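Long-range contacts in chinitase A (Streptomyces coelicolor, PDB 3EBV), which probably hydrolyses chitin internally as an endochitinase, this chain being the family 18 glycoside hydrolase domain of a longer protein: residues A6-W11 and G267-S272; A29-A34 and A74-I79; I80-E85 and D114-D119. All blocks are in the same frame, centred on the assembly; numbering follows the deposited sequence.

Overall arrangement
All three contacts pair neighbouring parallel strands of one beta/alpha barrel, and all are buried, though contact 2 lies farther from the centre of the chain and includes partly exposed lysines. Contact 1 joins the first strand to the last and thereby closes the barrel; along the chain, contacts 2 and 3 are nested within its loop. Strand 77-84 serves both of these, its early part in contact 2 and its later part in contact 3. The chemistry shifts accordingly: aromatic rings and a selenomethionine in contact 1, aliphatic side chains with a watery lysine-aspartate fringe in contact 2, and serine, aspartates and glycines in contact 3. Tyr10 and Asp117 bring contacts 1 and 3 together inside the barrel.

Contact 1. Residues A6-W11 and G267-S272; sequences AVTGYW and GAMTWS
Two donors grip the carbonyl oxygen of Ala268: the backbone N of Thr8, 2.9 Å from Ala268 O and in the plane of that carbonyl, and a water that also accepts from Thr8 OG1. A threonine suits this place because OG1, set beside its own backbone N (chi1 -61°), meets the water while methyl CG2 turns to Met269 CG. Further bonds, from Ala268 N to Ala6 O, Thr270 N to Thr8 O and Tyr10 N to Thr270 O, complete the parallel pairing. It joins the first and last strands, closing the beta/alpha barrel, with Val7, Ala268 and Thr270 turned to helix 282-292 and Thr8, Tyr10, Met269 and Trp271 to the interior. Gly267 must lack a side chain, since a CB would collide with Ala6 O. Inside, SE of selenomethionine Met269 makes a Met-aromatic contact at the ring edge of Tyr10, 3.7 Å from CE2. Trp271 brings CE3 to 3.3 Å from Tyr10 CB, the two ring planes inclined at 52°, and Tyr10 OH bonds to Asp117 OD2. Replacing Tyr10 by an alanine would probably cost Met269 SE its ring edge and Trp271 part of its contact, and leave Asp117 OD2 one hydroxyl partner of two, Ser81. A cis peptide follows Trp271 and folds Ser272 CB over the indole face, while Ser272 OG, hydrogen-bonded to Gln12 OE1, also caps Trp275 N in helix 273-278.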
loop_
_atom_site.group_PDB
_atom_site.type_symbol
_atom_site.label_atom_id
_atom_site.label_comp_id
_atom_site.label_asym_id
_atom_site.label_seq_id
_atom_site.Cartn_x
_atom_site.Cartn_y
_atom_site.Cartn_z
ATOM N N ALA A 6 -5.477 -5.194 -9.243
ATOM C CA ALA A 6 -5.973 -4.211 -8.280
ATOM C C ALA A 6 -5.208 -2.907 -8.367
ATOM O O ALA A 6 -3.991 -2.861 -8.635
ATOM C CB ALA A 6 -5.828 -4.746 -6.876
ATOM N N VAL A 7 -5.943 -1.831 -8.039
ATOM C CA VAL A 7 -5.346 -0.518 -7.773
ATOM C C VAL A 7 -5.642 -0.220 -6.314
ATOM O O VAL A 7 -6.830 -0.265 -5.900
ATOM C CB VAL A 7 -5.945 0.603 -8.659
ATOM C CG1 VAL A 7 -5.275 1.944 -8.302
ATOM C CG2 VAL A 7 -5.704 0.287 -10.151
ATOM N N THR A 8 -4.601 0.042 -5.522
ATOM C CA THR A 8 -4.772 0.454 -4.100
ATOM C C THR A 8 -4.629 1.959 -4.038
ATOM O O THR A 8 -3.728 2.532 -4.670
ATOM C CB THR A 8 -3.682 -0.200 -3.204
ATOM O OG1 THR A 8 -3.794 -1.627 -3.275
ATOM C CG2 THR A 8 -3.773 0.227 -1.749
ATOM N N GLY A 9 -5.513 2.614 -3.286
ATOM C CA GLY A 9 -5.349 4.067 -3.059
ATOM C C GLY A 9 -5.445 4.425 -1.607
ATOM O O GLY A 9 -6.266 3.843 -0.887
ATOM N N TYR A 10 -4.572 5.321 -1.163
ATOM C CA TYR A 10 -4.632 5.821 0.229
ATOM C C TYR A 10 -5.627 6.955 0.338
ATOM O O TYR A 10 -5.487 7.930 -0.396
ATOM C CB TYR A 10 -3.255 6.292 0.691
ATOM C CG TYR A 10 -2.351 5.123 1.007
ATOM C CD1 TYR A 10 -2.225 4.677 2.325
ATOM C CD2 TYR A 10 -1.660 4.433 -0.008
ATOM C CE1 TYR A 10 -1.420 3.561 2.653
ATOM C CE2 TYR A 10 -0.861 3.321 0.322
ATOM C CZ TYR A 10 -0.758 2.903 1.632
ATOM O OH TYR A 10 0.019 1.803 1.915
ATOM N N TRP A 11 -6.596 6.797 1.260
ATOM C CA TRP A 11 -7.572 7.886 1.543
ATOM C C TRP A 11 -7.151 8.558 2.827
ATOM O O TRP A 11 -6.934 7.886 3.844
ATOM C CB TRP A 11 -8.943 7.255 1.685
ATOM C CG TRP A 11 -10.015 8.215 2.142
ATOM C CD1 TRP A 11 -10.742 9.034 1.342
ATOM C CD2 TRP A 11 -10.450 8.452 3.498
ATOM N NE1 TRP A 11 -11.626 9.793 2.116
ATOM C CE2 TRP A 11 -11.465 9.451 3.427
ATOM C CE3 TRP A 11 -10.071 7.958 4.750
ATOM C CZ2 TRP A 11 -12.143 9.919 4.569
ATOM C CZ3 TRP A 11 -10.733 8.444 5.901
ATOM C CH2 TRP A 11 -11.758 9.410 5.784
ATOM N N GLY A 267 -0.779 -5.167 -9.678
ATOM C CA GLY A 267 -1.237 -3.863 -10.161
ATOM C C GLY A 267 -0.418 -2.725 -9.607
ATOM O O GLY A 267 0.822 -2.786 -9.567
ATOM N N ALA A 268 -1.137 -1.692 -9.145
ATOM C CA ALA A 268 -0.485 -0.434 -8.780
ATOM C C ALA A 268 -1.123 0.137 -7.547
ATOM O O ALA A 268 -2.168 -0.335 -7.087
ATOM C CB ALA A 268 -0.533 0.588 -9.956
HETATM N N MSE A 269 -0.454 1.150 -7.005
HETATM C CA MSE A 269 -0.928 1.806 -5.768
HETATM C C MSE A 269 -0.607 3.290 -5.903
HETATM O O MSE A 269 0.368 3.670 -6.570
HETATM C CB MSE A 269 -0.188 1.225 -4.550
HETATM C CG MSE A 269 -0.481 1.967 -3.230
HETATM SE SE MSE A 269 0.745 3.533 -2.976
HETATM C CE MSE A 269 2.176 2.659 -1.962
ATOM N N THR A 270 -1.420 4.160 -5.264
ATOM C CA THR A 270 -1.016 5.575 -5.205
ATOM C C THR A 270 -1.295 6.251 -3.857
ATOM O O THR A 270 -2.321 5.978 -3.180
ATOM C CB THR A 270 -1.642 6.400 -6.350
ATOM O OG1 THR A 270 -0.984 7.673 -6.454
ATOM C CG2 THR A 270 -3.122 6.619 -6.129
ATOM N N TRP A 271 -0.339 7.127 -3.516
ATOM C CA TRP A 271 -0.538 8.125 -2.460
ATOM C C TRP A 271 -0.858 9.420 -3.205
ATOM O O TRP A 271 0.028 9.930 -3.917
ATOM C CB TRP A 271 0.758 8.289 -1.680
ATOM C CG TRP A 271 0.602 9.385 -0.647
ATOM C CD1 TRP A 271 1.001 10.690 -0.790
ATOM C CD2 TRP A 271 -0.032 9.272 0.629
ATOM N NE1 TRP A 271 0.642 11.411 0.352
ATOM C CE2 TRP A 271 0.029 10.555 1.235
ATOM C CE3 TRP A 271 -0.623 8.206 1.322
ATOM C CZ2 TRP A 271 -0.512 10.802 2.517
ATOM C CZ3 TRP A 271 -1.155 8.440 2.579
ATOM C CH2 TRP A 271 -1.084 9.734 3.167
ATOM N N SER A 272 -2.083 9.976 -3.113
ATOM C CA SER A 272 -3.244 9.495 -2.362
ATOM C C SER A 272 -4.476 9.753 -3.245
ATOM O O SER A 272 -4.396 10.479 -4.238
ATOM C CB SER A 272 -3.424 10.294 -1.050
ATOM O OG SER A 272 -3.619 11.679 -1.380
HETATM O O HOH W 1 -2.326 -2.711 -5.334
#

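Contact 2. Residues A29-A34 and A74-I79; sequences AYDIIA and AGKKVI
Ile32 and Ile79 lean over each other at a slant, methyl CG2 of Ile32 lying 3.7 Å from CD1 of Ile79. The torsion of Ile79 explains this reach: CG1 stands between the backbone N and the carbonyl carbon (chi1 64°), next to the neighbouring strand, where it also comes within 4.0 Å of Ala34 CB. The small alanine lets the longer isoleucine lie alongside, and these three side chains share the inner face of the sheet, Ile32 reaching Thr8 and Ile79 reaching Thr147. Ile33 and Val78 point to the other face, towards helix 61-73. Their branches barely meet, and methyl CG1 of Val78 lies instead 3.8 Å from Ile33 O; beta-branched residues here give the helix a compact apolar surface.

Between the strands run three nearly straight bonds, from Lys77 N to Asp31 O, from Ile33 N to Lys77 O and from Ile79 N to Ile33 O. At the start of the pairing, Lys76 bends at chi2 and carries its chain past the backbone of Tyr30, with CD 3.4 Å from Tyr30 O. Its ammonium group bonds to Ser28 O, and NZ stays 4.5 Å from Asp31 OD1, too far for a salt bridge; two waters span that gap, each held only weakly by the lysine. Asp31 OD2 is engaged by His292 and Val7 N. Gly75, with positive phi, is the C-prime residue of the Schellman motif ending helix 61-73, which returns the chain to strand 77-84, as in the right-handed beta-alpha-beta crossovers of a beta/alpha barrel.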
loop_
_atom_site.group_PDB
_atom_site.type_symbol
_atom_site.label_atom_id
_atom_site.label_comp_id
_atom_site.label_asym_id
_atom_site.label_seq_id
_atom_site.Cartn_x
_atom_site.Cartn_y
_atom_site.Cartn_z
ATOM N N ALA A 29 -12.212 3.300 -9.641
ATOM C CA ALA A 29 -10.985 2.586 -10.044
ATOM C C ALA A 29 -10.282 1.913 -8.883
ATOM O O ALA A 29 -9.532 0.943 -9.086
ATOM C CB ALA A 29 -10.025 3.549 -10.709
ATOM N N TYR A 30 -10.472 2.427 -7.659
ATOM C CA TYR A 30 -9.753 1.894 -6.521
ATOM C C TYR A 30 -10.411 0.642 -5.983
ATOM O O TYR A 30 -11.542 0.665 -5.493
ATOM C CB TYR A 30 -9.626 2.957 -5.431
ATOM C CG TYR A 30 -8.768 4.105 -5.869
ATOM C CD1 TYR A 30 -7.376 3.969 -5.915
ATOM C CD2 TYR A 30 -9.343 5.330 -6.290
ATOM C CE1 TYR A 30 -6.572 5.018 -6.338
ATOM C CE2 TYR A 30 -8.524 6.401 -6.709
ATOM C CZ TYR A 30 -7.135 6.241 -6.722
ATOM O OH TYR A 30 -6.252 7.254 -7.101
ATOM N N ASP A 31 -9.675 -0.464 -6.039
ATOM C CA ASP A 31 -10.183 -1.755 -5.569
ATOM C C ASP A 31 -9.921 -1.962 -4.099
ATOM O O ASP A 31 -10.661 -2.679 -3.431
ATOM C CB ASP A 31 -9.487 -2.876 -6.332
ATOM C CG ASP A 31 -9.677 -2.733 -7.791
ATOM O OD1 ASP A 31 -10.828 -2.907 -8.276
ATOM O OD2 ASP A 31 -8.716 -2.443 -8.505
ATOM N N ILE A 32 -8.834 -1.376 -3.599
ATOM C CA ILE A 32 -8.475 -1.441 -2.201
ATOM C C ILE A 32 -8.257 -0.008 -1.771
ATOM O O ILE A 32 -7.498 0.722 -2.412
ATOM C CB ILE A 32 -7.179 -2.260 -1.940
ATOM C CG1 ILE A 32 -7.349 -3.705 -2.442
ATOM C CG2 ILE A 32 -6.824 -2.254 -0.441
ATOM C CD1 ILE A 32 -6.037 -4.531 -2.333
ATOM N N ILE A 33 -8.968 0.392 -0.718
ATOM C CA ILE A 33 -8.836 1.742 -0.151
ATOM C C ILE A 33 -8.198 1.605 1.214
ATOM O O ILE A 33 -8.751 0.917 2.096
ATOM C CB ILE A 33 -10.231 2.456 -0.057
ATOM C CG1 ILE A 33 -10.884 2.536 -1.432
ATOM C CG2 ILE A 33 -10.043 3.835 0.643
ATOM C CD1 ILE A 33 -12.393 2.917 -1.364
ATOM N N ALA A 34 -7.018 2.200 1.366
ATOM C CA ALA A 34 -6.258 2.175 2.619
ATOM C C ALA A 34 -6.465 3.491 3.379
ATOM O O ALA A 34 -6.103 4.574 2.896
ATOM C CB ALA A 34 -4.762 1.898 2.345
ATOM N N ALA A 74 -20.044 -2.935 -3.235
ATOM C CA ALA A 74 -19.600 -2.769 -4.624
ATOM C C ALA A 74 -18.345 -3.589 -4.947
ATOM O O ALA A 74 -17.783 -3.470 -6.046
ATOM C CB ALA A 74 -19.376 -1.300 -4.940
ATOM N N GLY A 75 -17.925 -4.434 -4.007
ATOM C CA GLY A 75 -16.816 -5.353 -4.222
ATOM C C GLY A 75 -15.437 -4.784 -3.863
ATOM O O GLY A 75 -14.423 -5.457 -4.110
ATOM N N LYS A 76 -15.403 -3.595 -3.271
ATOM C CA LYS A 76 -14.108 -3.007 -2.876
ATOM C C LYS A 76 -13.693 -3.519 -1.497
ATOM O O LYS A 76 -14.516 -4.066 -0.732
ATOM C CB LYS A 76 -14.131 -1.459 -2.884
ATOM C CG LYS A 76 -14.882 -0.770 -4.007
ATOM C CD LYS A 76 -14.432 -1.157 -5.358
ATOM C CE LYS A 76 -15.175 -0.314 -6.409
ATOM N NZ LYS A 76 -14.692 -0.733 -7.698
ATOM N N LYS A 77 -12.420 -3.335 -1.160
ATOM C CA LYS A 77 -11.942 -3.657 0.183
ATOM C C LYS A 77 -11.506 -2.353 0.818
ATOM O O LYS A 77 -10.958 -1.474 0.126
ATOM C CB LYS A 77 -10.746 -4.652 0.154
ATOM C CG LYS A 77 -11.028 -5.976 -0.557
ATOM C CD LYS A 77 -11.973 -6.801 0.300
ATOM C CE LYS A 77 -12.390 -8.097 -0.368
ATOM N NZ LYS A 77 -13.182 -8.977 0.603
ATOM N N VAL A 78 -11.747 -2.201 2.115
ATOM C CA VAL A 78 -11.300 -1.003 2.821
ATOM C C VAL A 78 -10.491 -1.469 4.010
ATOM O O VAL A 78 -11.003 -2.230 4.835
ATOM C CB VAL A 78 -12.495 -0.109 3.307
ATOM C CG1 VAL A 78 -11.996 1.179 3.970
ATOM C CG2 VAL A 78 -13.423 0.217 2.129
ATOM N N ILE A 79 -9.239 -1.043 4.097
ATOM C CA ILE A 79 -8.355 -1.506 5.157
ATOM C C ILE A 79 -7.814 -0.321 5.945
ATOM O O ILE A 79 -7.871 0.815 5.464
ATOM C CB ILE A 79 -7.192 -2.370 4.553
ATOM C CG1 ILE A 79 -6.312 -1.513 3.618
ATOM C CG2 ILE A 79 -7.792 -3.600 3.839
ATOM C CD1 ILE A 79 -5.187 -2.344 2.922
HETATM O O HOH W 2 -12.376 -1.092 -9.581
HETATM O O HOH W 3 -11.382 -5.343 -4.372
HETATM O O HOH W 4 -13.064 -3.721 -7.045
#

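Contact 3. Residues I80-E85 and D114-D119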
loop_
_atom_site.group_PDB
_atom_site.type_symbol
_atom_site.label_atom_id
_atom_site.label_comp_id
_atom_site.label_asym_id
_atom_site.label_seq_id
_atom_site.Cartn_x
_atom_site.Cartn_y
_atom_site.Cartn_z
ATOM N N ILE A 80 -7.340 -0.571 7.165
ATOM C CA ILE A 80 -6.717 0.471 7.988
ATOM C C ILE A 80 -5.203 0.451 7.827
ATOM O O ILE A 80 -4.582 -0.600 8.029
ATOM C CB ILE A 80 -7.178 0.365 9.498
ATOM C CG1 ILE A 80 -6.622 1.488 10.339
ATOM C CG2 ILE A 80 -6.849 -1.021 10.098
ATOM C CD1 ILE A 80 -7.146 2.874 9.923
ATOM N N SER A 81 -4.607 1.612 7.519
ATOM C CA SER A 81 -3.143 1.682 7.411
ATOM C C SER A 81 -2.553 2.139 8.709
ATOM O O SER A 81 -3.023 3.128 9.303
ATOM C CB SER A 81 -2.718 2.608 6.263
ATOM O OG SER A 81 -1.312 2.611 6.119
ATOM N N VAL A 82 -1.505 1.456 9.160
ATOM C CA VAL A 82 -0.769 1.837 10.365
ATOM C C VAL A 82 0.558 2.483 10.009
ATOM O O VAL A 82 1.298 1.945 9.164
ATOM C CB VAL A 82 -0.508 0.598 11.253
ATOM C CG1 VAL A 82 0.223 1.002 12.517
ATOM C CG2 VAL A 82 -1.843 -0.099 11.577
ATOM N N GLY A 83 0.882 3.614 10.619
ATOM C CA GLY A 83 2.191 4.223 10.413
ATOM C C GLY A 83 2.090 5.557 9.743
ATOM O O GLY A 83 1.516 6.503 10.302
ATOM N N GLY A 84 2.684 5.642 8.562
ATOM C CA GLY A 84 2.735 6.904 7.859
ATOM C C GLY A 84 3.998 7.641 8.245
ATOM O O GLY A 84 4.682 7.268 9.212
ATOM N N GLU A 85 4.326 8.697 7.496
ATOM C CA GLU A 85 5.568 9.441 7.724
ATOM C C GLU A 85 5.768 9.835 9.187
ATOM O O GLU A 85 6.889 9.729 9.730
ATOM C CB GLU A 85 5.594 10.698 6.844
ATOM C CG GLU A 85 6.063 10.406 5.437
ATOM C CD GLU A 85 6.338 11.665 4.640
ATOM O OE1 GLU A 85 5.918 12.765 5.096
ATOM O OE2 GLU A 85 6.970 11.536 3.554
ATOM N N ASP A 114 -11.660 -4.557 6.227
ATOM C CA ASP A 114 -11.316 -5.877 5.715
ATOM C C ASP A 114 -9.933 -6.380 6.121
ATOM O O ASP A 114 -9.605 -7.545 5.857
ATOM C CB ASP A 114 -11.440 -5.898 4.193
ATOM C CG ASP A 114 -12.839 -5.588 3.753
ATOM O OD1 ASP A 114 -13.724 -6.447 4.046
ATOM O OD2 ASP A 114 -13.078 -4.498 3.191
ATOM N N GLY A 115 -9.130 -5.522 6.742
ATOM C CA GLY A 115 -7.745 -5.892 7.042
ATOM C C GLY A 115 -6.914 -4.668 7.304
ATOM O O GLY A 115 -7.441 -3.596 7.682
ATOM N N VAL A 116 -5.594 -4.828 7.084
ATOM C CA VAL A 116 -4.631 -3.874 7.578
ATOM C C VAL A 116 -3.556 -3.668 6.500
ATOM O O VAL A 116 -3.231 -4.604 5.724
ATOM C CB VAL A 116 -3.960 -4.349 8.910
ATOM C CG1 VAL A 116 -3.165 -5.679 8.720
ATOM C CG2 VAL A 116 -3.106 -3.253 9.524
ATOM N N ASP A 117 -3.008 -2.438 6.488
ATOM C CA ASP A 117 -1.825 -2.112 5.654
ATOM C C ASP A 117 -0.715 -1.725 6.591
ATOM O O ASP A 117 -0.897 -0.924 7.522
ATOM C CB ASP A 117 -2.143 -0.919 4.743
ATOM C CG ASP A 117 -0.895 -0.373 4.014
ATOM O OD1 ASP A 117 -0.290 -1.168 3.217
ATOM O OD2 ASP A 117 -0.512 0.807 4.241
ATOM N N ILE A 118 0.454 -2.339 6.415
ATOM C CA ILE A 118 1.598 -2.029 7.252
ATOM C C ILE A 118 2.450 -0.969 6.588
ATOM O O ILE A 118 3.121 -1.244 5.581
ATOM C CB ILE A 118 2.450 -3.335 7.512
ATOM C CG1 ILE A 118 1.544 -4.496 8.021
ATOM C CG2 ILE A 118 3.672 -3.027 8.405
ATOM C CD1 ILE A 118 0.807 -4.171 9.338
ATOM N N ASP A 119 2.458 0.215 7.177
ATOM C CA ASP A 119 3.197 1.346 6.650
ATOM C C ASP A 119 4.002 2.032 7.765
ATOM O O ASP A 119 4.094 3.274 7.799
ATOM C CB ASP A 119 2.240 2.342 5.964
ATOM C CG ASP A 119 2.969 3.459 5.244
ATOM O OD1 ASP A 119 4.171 3.330 4.905
ATOM O OD2 ASP A 119 2.303 4.504 5.040
#
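Asp117 lies beside Ser81, its CB 3.9 Å from Ser81 CA across the paired strands and also against CD1 of Ile79. With CG anti to the backbone N (chi1 171°), the carboxylate is carried on into the barrel interior. There OD1 bonds to Thr147 OG1, while OD2 accepts a 2.7 Å hydrogen bond from Ser81 OG through its anti lone pair and is shared with Tyr10. Both oxygens of this buried carboxylate are thus occupied and the group is fixed against rotation, a task for which the short serine hydroxyl is well placed. Asp114, Asp117, Asp119 and Glu121 have the spacing of the DxxDxDxE signature of family 18 chitinases, and Ser81 opens SVGG, matching the SxGG motif of the same family. In relatives the last acid of the signature, here Glu121, is the proton donor, so this contact probably lies beside the active site.

Two residues on from Asp117, Asp119 meets strand 77-84 through CB, 3.4 Å from Val82 O, and its OD2 packs against Gly84. Backbone bonds run from Val82 N to Asp117 O and from Gly84 N to Asp119 O. Gly83 suits its place because a CB would run into that same Asp119 O. On the outer face Val116 lays CG2 3.4 Å from Ile80 O, and its side chain packs on Val104 of helix 94-111, the helix that links these two strands in a beta-alpha-beta unit.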